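Local atomic coordinates of orotidine-5-phosphate decarboxylase/orotate phosphoribosyltransferase, putative (Ompdcase-oprtase, putative) (PDB entry 3QW3), a protein that probably catalyses the last step of de novo UMP synthesis, decarboxylation of orotidine 5'-phosphate, through the decarboxylase domain of a bifunctional UMP synthase. Residues 153-158 and 184-189; 174-179 and 194-199. All coordinates share one frame; numbering follows the deposited sequence.

Contact 1: residues 153-158 and 184-189; sequences YLYEAV and LARVRA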
ATOM      1  N   TYR A 153      -0.821  18.376  13.869  1.00 27.50           N
ATOM      2  CA  TYR A 153      -1.331  17.741  12.662  1.00 25.92           C
ATOM      3  C   TYR A 153      -1.199  16.225  12.758  1.00 24.31           C
ATOM      4  O   TYR A 153      -0.350  15.718  13.497  1.00 23.53           O
ATOM      5  CB  TYR A 153      -0.567  18.248  11.438  1.00 26.45           C
ATOM      6  CG  TYR A 153      -0.723  19.728  11.183  1.00 28.10           C
ATOM      7  CD1 TYR A 153      -1.917  20.242  10.680  1.00 29.66           C
ATOM      8  CD2 TYR A 153       0.323  20.614  11.440  1.00 29.49           C
ATOM      9  CE1 TYR A 153      -2.070  21.602  10.441  1.00 31.33           C
ATOM     10  CE2 TYR A 153       0.181  21.982  11.206  1.00 30.97           C
ATOM     11  CZ  TYR A 153      -1.016  22.465  10.704  1.00 31.79           C
ATOM     12  OH  TYR A 153      -1.173  23.812  10.465  1.00 33.28           O
ATOM     13  N   LEU A 154      -2.033  15.504  12.011  1.00 22.57           N
ATOM     14  CA  LEU A 154      -1.937  14.041  11.968  1.00 21.29           C
ATOM     15  C   LEU A 154      -0.520  13.582  11.625  1.00 20.78           C
ATOM     16  O   LEU A 154      -0.022  12.608  12.196  1.00 19.98           O
ATOM     17  CB  LEU A 154      -2.950  13.425  10.987  1.00 21.19           C
ATOM     18  CG  LEU A 154      -2.871  11.896  10.808  1.00 21.20           C
ATOM     19  CD1 LEU A 154      -3.277  11.163  12.086  1.00 21.58           C
ATOM     20  CD2 LEU A 154      -3.694  11.392   9.624  1.00 21.46           C
ATOM     21  N   TYR A 155       0.139  14.285  10.705  1.00 20.21           N
ATOM     22  CA  TYR A 155       1.491  13.878  10.311  1.00 20.08           C
ATOM     23  C   TYR A 155       2.504  13.995  11.448  1.00 19.93           C
ATOM     24  O   TYR A 155       3.439  13.201  11.536  1.00 19.65           O
ATOM     25  CB  TYR A 155       1.965  14.577   9.027  1.00 20.24           C
ATOM     26  CG  TYR A 155       2.250  16.064   9.121  1.00 20.63           C
ATOM     27  CD1 TYR A 155       1.330  16.994   8.650  1.00 21.11           C
ATOM     28  CD2 TYR A 155       3.463  16.535   9.629  1.00 21.67           C
ATOM     29  CE1 TYR A 155       1.593  18.357   8.703  1.00 21.93           C
ATOM     30  CE2 TYR A 155       3.737  17.896   9.692  1.00 22.02           C
ATOM     31  CZ  TYR A 155       2.793  18.801   9.226  1.00 22.65           C
ATOM     32  OH  TYR A 155       3.044  20.151   9.274  1.00 24.80           O
ATOM     33  N   GLU A 156       2.295  14.965  12.336  1.00 20.03           N
ATOM     34  CA  GLU A 156       3.120  15.089  13.537  1.00 20.10           C
ATOM     35  C   GLU A 156       2.873  13.929  14.500  1.00 19.73           C
ATOM     36  O   GLU A 156       3.809  13.436  15.135  1.00 19.67           O
ATOM     37  CB  GLU A 156       2.872  16.428  14.232  1.00 20.33           C
ATOM     38  CG  GLU A 156       3.389  17.633  13.458  1.00 22.30           C
ATOM     39  CD  GLU A 156       3.113  18.943  14.181  1.00 25.07           C
ATOM     40  OE1 GLU A 156       4.056  19.497  14.785  1.00 26.18           O
ATOM     41  OE2 GLU A 156       1.952  19.408  14.153  1.00 26.71           O
ATOM     42  N   ALA A 157       1.616  13.490  14.603  1.00 19.10           N
ATOM     43  CA  ALA A 157       1.282  12.315  15.419  1.00 18.72           C
ATOM     44  C   ALA A 157       1.947  11.033  14.893  1.00 18.32           C
ATOM     45  O   ALA A 157       2.388  10.183  15.668  1.00 18.29           O
ATOM     46  CB  ALA A 157      -0.233  12.137  15.521  1.00 18.84           C
ATOM     47  N   VAL A 158       2.015  10.906  13.570  1.00 17.77           N
ATOM     48  CA  VAL A 158       2.690   9.783  12.931  1.00 17.54           C
ATOM     49  C   VAL A 158       4.195   9.832  13.232  1.00 17.37           C
ATOM     50  O   VAL A 158       4.795   8.818  13.599  1.00 17.00           O
ATOM     51  CB  VAL A 158       2.417   9.767  11.406  1.00 17.52           C
ATOM     52  CG1 VAL A 158       3.307   8.745  10.694  1.00 17.54           C
ATOM     53  CG2 VAL A 158       0.942   9.476  11.141  1.00 17.87           C
ATOM     54  N   LEU A 184       8.376  19.955   7.124  1.00 24.53           N
ATOM     55  CA  LEU A 184       9.584  19.160   7.294  1.00 23.94           C
ATOM     56  C   LEU A 184      10.244  19.459   8.650  1.00 23.49           C
ATOM     57  O   LEU A 184      10.679  18.545   9.346  1.00 23.06           O
ATOM     58  CB  LEU A 184      10.559  19.441   6.145  1.00 24.12           C
ATOM     59  CG  LEU A 184      11.200  18.296   5.354  1.00 25.23           C
ATOM     60  CD1 LEU A 184      12.167  18.868   4.320  1.00 25.09           C
ATOM     61  CD2 LEU A 184      11.912  17.319   6.252  1.00 25.08           C
ATOM     62  N   ALA A 185      10.298  20.739   9.027  1.00 23.20           N
ATOM     63  CA  ALA A 185      10.859  21.138  10.319  1.00 22.83           C
ATOM     64  C   ALA A 185      10.015  20.646  11.497  1.00 22.62           C
ATOM     65  O   ALA A 185      10.559  20.268  12.535  1.00 22.38           O
ATOM     66  CB  ALA A 185      11.038  22.650  10.386  1.00 22.85           C
ATOM     67  N   ARG A 186       8.692  20.649  11.331  1.00 22.49           N
ATOM     68  CA  ARG A 186       7.794  20.115  12.361  1.00 22.64           C
ATOM     69  C   ARG A 186       8.078  18.634  12.595  1.00 22.12           C
ATOM     70  O   ARG A 186       8.136  18.177  13.736  1.00 21.86           O
ATOM     71  CB  ARG A 186       6.323  20.318  11.986  1.00 23.04           C
ATOM     72  CG  ARG A 186       5.839  21.753  12.106  1.00 25.03           C
ATOM     73  CD  ARG A 186       4.325  21.810  12.197  1.00 28.24           C
ATOM     74  NE  ARG A 186       3.847  23.190  12.225  1.00 31.55           N
ATOM     75  CZ  ARG A 186       3.492  23.893  11.153  1.00 33.34           C
ATOM     76  NH1 ARG A 186       3.541  23.356   9.939  1.00 34.44           N
ATOM     77  NH2 ARG A 186       3.076  25.144  11.298  1.00 34.78           N
ATOM     78  N   VAL A 187       8.274  17.892  11.507  1.00 21.52           N
ATOM     79  CA  VAL A 187       8.558  16.465  11.609  1.00 21.00           C
ATOM     80  C   VAL A 187       9.902  16.221  12.308  1.00 20.90           C
ATOM     81  O   VAL A 187      10.005  15.365  13.190  1.00 20.62           O
ATOM     82  CB  VAL A 187       8.480  15.773  10.227  1.00 20.77           C
ATOM     83  CG1 VAL A 187       8.823  14.302  10.340  1.00 20.89           C
ATOM     84  CG2 VAL A 187       7.086  15.950   9.641  1.00 20.61           C
ATOM     85  N   ARG A 188      10.921  16.992  11.934  1.00 20.63           N
ATOM     86  CA  ARG A 188      12.225  16.879  12.588  1.00 21.04           C
ATOM     87  C   ARG A 188      12.164  17.197  14.094  1.00 21.37           C
ATOM     88  O   ARG A 188      12.904  16.612  14.887  1.00 21.61           O
ATOM     89  CB  ARG A 188      13.268  17.747  11.871  1.00 21.14           C
ATOM     90  CG  ARG A 188      14.701  17.618  12.408  1.00 20.59           C
ATOM     91  CD  ARG A 188      15.151  16.165  12.530  1.00 19.56           C
ATOM     92  NE  ARG A 188      15.554  15.589  11.252  1.00 18.51           N
ATOM     93  CZ  ARG A 188      15.619  14.285  11.000  1.00 18.36           C
ATOM     94  NH1 ARG A 188      15.283  13.398  11.930  1.00 18.12           N
ATOM     95  NH2 ARG A 188      16.016  13.868   9.807  1.00 16.56           N
ATOM     96  N   ALA A 189      11.270  18.102  14.479  1.00 21.92           N
ATOM     97  CA  ALA A 189      11.061  18.431  15.890  1.00 22.67           C
ATOM     98  C   ALA A 189      10.430  17.268  16.661  1.00 23.01           C
ATOM     99  O   ALA A 189      10.773  17.034  17.822  1.00 23.15           O
ATOM    100  CB  ALA A 189      10.218  19.681  16.031  1.00 22.81           C
TER
HETATM  101  O   HOH W   1       6.526  19.717  15.606  1.00 36.02           O
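Arg186 reaches from helix 181-190 to the start of helix 154-163 and meets Tyr153, Tyr155 and Glu156; the two helices are neighbours in the outer layer of the TIM barrel of orotidine 5'-phosphate decarboxylase. Their short segments run in roughly the same direction, inclined by 34°, with axes 9.2 Å apart at closest approach. The arginine chain, extended from CG to NE, can be followed outward. Arg186 CB lies 3.7 Å from Glu156 OE1 and also sits at the edge of the Tyr155 ring. CG passes the same carboxylate oxygen. Arg186 CD touches two oxygens, Glu156 OE1 at 3.5 Å and Tyr155 OH. At the tip, one face of the guanidinium is met by Tyr153 CE2, 3.8 Å from Arg186 CZ, so the ring presents its edge to that face, with the two planes 68° apart. Arg186 NH1 gives a weak, bent hydrogen bond to Tyr155 OH (3.3 Å). Glu156 and Arg186 form no salt bridge: OE1 remains 4.5 Å from NE, and the carboxylate touches the aliphatic part of the arginine, crossing it at a slant. Deeper in the interface, Val187 CG2 touches CD2 of the Tyr155 ring at 3.7 Å. Tyr155 carries its CG between the backbone N and the carbonyl carbon (chi1 69°), which swings the ring toward the other helix; Tyr113 of the second subunit also packs on this tyrosine. Glu156 has a separate task at the helix start, where Tyr153 is the N-cap residue: OE2 accepts the Tyr153 backbone N-H on its anti side, in a nearly straight bond. The other carboxylate oxygen, OE1, takes a hydrogen bond from a water that also donates to the backbone O of Arg186, 2.9 Å away.

Contact 2: residues 174-179 and 194-199; sequences LVVGAT and LWFLVP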
ATOM      1  N   LEU A 174      11.045   7.886   7.977  1.00 15.24           N
ATOM      2  CA  LEU A 174       9.821   8.554   7.558  1.00 15.08           C
ATOM      3  C   LEU A 174       9.939   9.083   6.142  1.00 15.19           C
ATOM      4  O   LEU A 174      11.012   9.528   5.738  1.00 15.65           O
ATOM      5  CB  LEU A 174       9.508   9.723   8.490  1.00 14.80           C
ATOM      6  CG  LEU A 174       9.142   9.373   9.931  1.00 15.45           C
ATOM      7  CD1 LEU A 174       9.117  10.634  10.772  1.00 15.20           C
ATOM      8  CD2 LEU A 174       7.794   8.687   9.975  1.00 16.13           C
ATOM      9  N   VAL A 175       8.834   9.045   5.396  1.00 14.94           N
ATOM     10  CA  VAL A 175       8.770   9.703   4.087  1.00 14.96           C
ATOM     11  C   VAL A 175       8.197  11.103   4.298  1.00 15.72           C
ATOM     12  O   VAL A 175       7.073  11.249   4.780  1.00 15.47           O
ATOM     13  CB  VAL A 175       7.910   8.914   3.058  1.00 14.74           C
ATOM     14  CG1 VAL A 175       7.920   9.632   1.692  1.00 15.01           C
ATOM     15  CG2 VAL A 175       8.433   7.488   2.917  1.00 14.40           C
ATOM     16  N   VAL A 176       8.983  12.122   3.951  1.00 16.29           N
ATOM     17  CA  VAL A 176       8.619  13.520   4.192  1.00 17.62           C
ATOM     18  C   VAL A 176       9.006  14.339   2.963  1.00 18.84           C
ATOM     19  O   VAL A 176      10.190  14.415   2.616  1.00 18.63           O
ATOM     20  CB  VAL A 176       9.330  14.115   5.451  1.00 17.54           C
ATOM     21  CG1 VAL A 176       8.703  15.455   5.846  1.00 18.43           C
ATOM     22  CG2 VAL A 176       9.278  13.151   6.635  1.00 18.21           C
ATOM     23  N   GLY A 177       8.012  14.954   2.328  1.00 20.28           N
ATOM     24  CA  GLY A 177       8.213  15.729   1.100  1.00 22.49           C
ATOM     25  C   GLY A 177       9.076  16.967   1.279  1.00 24.40           C
ATOM     26  O   GLY A 177       9.173  17.510   2.377  1.00 24.71           O
ATOM     27  N   ALA A 178       9.703  17.407   0.190  1.00 26.06           N
ATOM     28  CA  ALA A 178      10.578  18.585   0.208  1.00 27.94           C
ATOM     29  C   ALA A 178       9.837  19.908  -0.036  1.00 29.12           C
ATOM     30  O   ALA A 178      10.364  20.979   0.274  1.00 29.77           O
ATOM     31  CB  ALA A 178      11.709  18.416  -0.809  1.00 27.95           C
ATOM     32  N   THR A 179       8.616  19.824  -0.565  1.00 30.39           N
ATOM     33  CA  THR A 179       7.873  21.005  -1.040  1.00 31.56           C
ATOM     34  C   THR A 179       7.397  21.952   0.069  1.00 31.84           C
ATOM     35  O   THR A 179       7.136  23.134  -0.193  1.00 32.26           O
ATOM     36  CB  THR A 179       6.682  20.600  -1.956  1.00 31.67           C
ATOM     37  OG1 THR A 179       7.122  19.625  -2.906  1.00 33.00           O
ATOM     38  CG2 THR A 179       6.123  21.805  -2.715  1.00 32.41           C
ATOM     39  N   LEU A 194      15.320  10.107  13.362  1.00 18.87           N
ATOM     40  CA  LEU A 194      14.974   9.235  12.241  1.00 18.04           C
ATOM     41  C   LEU A 194      15.493   9.748  10.906  1.00 17.55           C
ATOM     42  O   LEU A 194      15.548  10.946  10.684  1.00 17.78           O
ATOM     43  CB  LEU A 194      13.460   9.031  12.148  1.00 17.73           C
ATOM     44  CG  LEU A 194      12.758   8.486  13.392  1.00 17.72           C
ATOM     45  CD1 LEU A 194      11.327   8.145  13.034  1.00 16.69           C
ATOM     46  CD2 LEU A 194      13.474   7.267  13.971  1.00 18.83           C
ATOM     47  N   TRP A 195      15.857   8.825  10.023  1.00 17.34           N
ATOM     48  CA  TRP A 195      16.153   9.181   8.639  1.00 17.23           C
ATOM     49  C   TRP A 195      14.860   9.539   7.930  1.00 17.12           C
ATOM     50  O   TRP A 195      13.831   8.880   8.137  1.00 17.13           O
ATOM     51  CB  TRP A 195      16.819   8.018   7.913  1.00 17.34           C
ATOM     52  CG  TRP A 195      18.292   7.977   8.112  1.00 18.28           C
ATOM     53  CD1 TRP A 195      18.971   7.419   9.159  1.00 19.41           C
ATOM     54  CD2 TRP A 195      19.279   8.527   7.236  1.00 17.57           C
ATOM     55  NE1 TRP A 195      20.329   7.579   8.981  1.00 19.16           N
ATOM     56  CE2 TRP A 195      20.543   8.259   7.809  1.00 18.63           C
ATOM     57  CE3 TRP A 195      19.219   9.218   6.015  1.00 18.02           C
ATOM     58  CZ2 TRP A 195      21.738   8.664   7.205  1.00 17.95           C
ATOM     59  CZ3 TRP A 195      20.412   9.623   5.415  1.00 18.15           C
ATOM     60  CH2 TRP A 195      21.653   9.342   6.016  1.00 17.39           C
ATOM     61  N   PHE A 196      14.913  10.585   7.112  1.00 16.67           N
ATOM     62  CA  PHE A 196      13.783  10.939   6.252  1.00 16.45           C
ATOM     63  C   PHE A 196      14.136  10.579   4.816  1.00 16.57           C
ATOM     64  O   PHE A 196      15.250  10.864   4.348  1.00 17.05           O
ATOM     65  CB  PHE A 196      13.456  12.441   6.291  1.00 15.80           C
ATOM     66  CG  PHE A 196      13.066  12.991   7.643  1.00 16.13           C
ATOM     67  CD1 PHE A 196      12.827  12.172   8.748  1.00 14.94           C
ATOM     68  CD2 PHE A 196      12.890  14.367   7.786  1.00 16.16           C
ATOM     69  CE1 PHE A 196      12.466  12.734   9.982  1.00 15.99           C
ATOM     70  CE2 PHE A 196      12.521  14.929   9.011  1.00 16.34           C
ATOM     71  CZ  PHE A 196      12.312  14.107  10.105  1.00 16.08           C
ATOM     72  N   LEU A 197      13.196   9.954   4.118  1.00 16.27           N
ATOM     73  CA  LEU A 197      13.295   9.801   2.673  1.00 16.79           C
ATOM     74  C   LEU A 197      12.513  10.969   2.107  1.00 17.33           C
ATOM     75  O   LEU A 197      11.325  11.122   2.395  1.00 16.38           O
ATOM     76  CB  LEU A 197      12.707   8.460   2.222  1.00 16.55           C
ATOM     77  CG  LEU A 197      12.609   8.189   0.716  1.00 16.57           C
ATOM     78  CD1 LEU A 197      13.971   8.183   0.022  1.00 16.48           C
ATOM     79  CD2 LEU A 197      11.883   6.862   0.473  1.00 16.71           C
ATOM     80  N   VAL A 198      13.191  11.793   1.309  1.00 18.16           N
ATOM     81  CA  VAL A 198      12.681  13.105   0.924  1.00 19.91           C
ATOM     82  C   VAL A 198      12.531  13.197  -0.594  1.00 21.33           C
ATOM     83  O   VAL A 198      13.506  13.481  -1.300  1.00 21.46           O
ATOM     84  CB  VAL A 198      13.599  14.237   1.477  1.00 19.64           C
ATOM     85  CG1 VAL A 198      13.049  15.615   1.140  1.00 20.69           C
ATOM     86  CG2 VAL A 198      13.743  14.097   2.978  1.00 19.84           C
ATOM     87  N   PRO A 199      11.316  12.927  -1.104  1.00 22.79           N
ATOM     88  CA  PRO A 199      11.094  13.038  -2.546  1.00 24.32           C
ATOM     89  C   PRO A 199      10.635  14.430  -2.995  1.00 25.75           C
ATOM     90  O   PRO A 199      10.123  15.212  -2.180  1.00 26.23           O
ATOM     91  CB  PRO A 199      10.003  11.996  -2.812  1.00 24.19           C
ATOM     92  CG  PRO A 199       9.274  11.834  -1.501  1.00 24.16           C
ATOM     93  CD  PRO A 199      10.131  12.402  -0.396  1.00 22.75           C
TER
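Strands 172-176 and 196-198 are adjacent parallel staves of the barrel sheet, and their backbones are joined by alternating hydrogen bonds. Leu174 donates from N to Trp195 O (3.0 Å) and accepts from Leu197 N at its O (2.8 Å). Val176 N then reaches Leu197 O, tilted 23° from the carbonyl plane. The same oxygens also receive CA-H...O contacts: Phe196 CA points to Leu174 O and Val175 CA to Leu197 O. Helix 181-190 links the strands as a beta-alpha-beta crossover, and the side chains of Leu174, Val176 and Phe196 pack against it. On this helix side Val176 CG2 lies over one face of the Phe196 ring, 4.1 Å from the centroid, in a CH-pi contact offset toward the rim. Leu174 runs beside the same ring, pointing the same way, its CD1 touching CE1; Leu194 CD1 meets Leu174 CG. Val175 and Leu197 turn to the opposite face, where both also touch Phe131 of strand 129-135. Beyond Val176, Ala178 N bonds to Pro199 O at 3.3 Å, and Ala178 CB rests on Val198 CG1 (3.7 Å). The nearest atoms of the Pro199 side chain and a bound sulfate, probably from the crystallisation liquor, are about 3 Å apart.

Both contacts involve the unit made of strand 172-176, helix 181-190 and strand 196-198. Contact 2 joins its two strands in the barrel core, its centre about 7 Å from the centre of the chain; the centre of contact 1 is about 17 Å from it, between outer helices 181-190 and 154-163 beside the second subunit, mostly buried but with Tyr153 and Arg186 partly exposed. Contact 2 buries twice the area, held by regular backbone bonds and hydrocarbon side chains, whereas contact 1 uses a long arginine, aromatic hydroxyl and carboxylate groups and a bridging water. They meet at helix 181-190: Val187 CG1 packs on Phe196 CZ at 3.5 Å, while Arg188 bonds to Leu194 O and makes a cation-pi contact with Phe196.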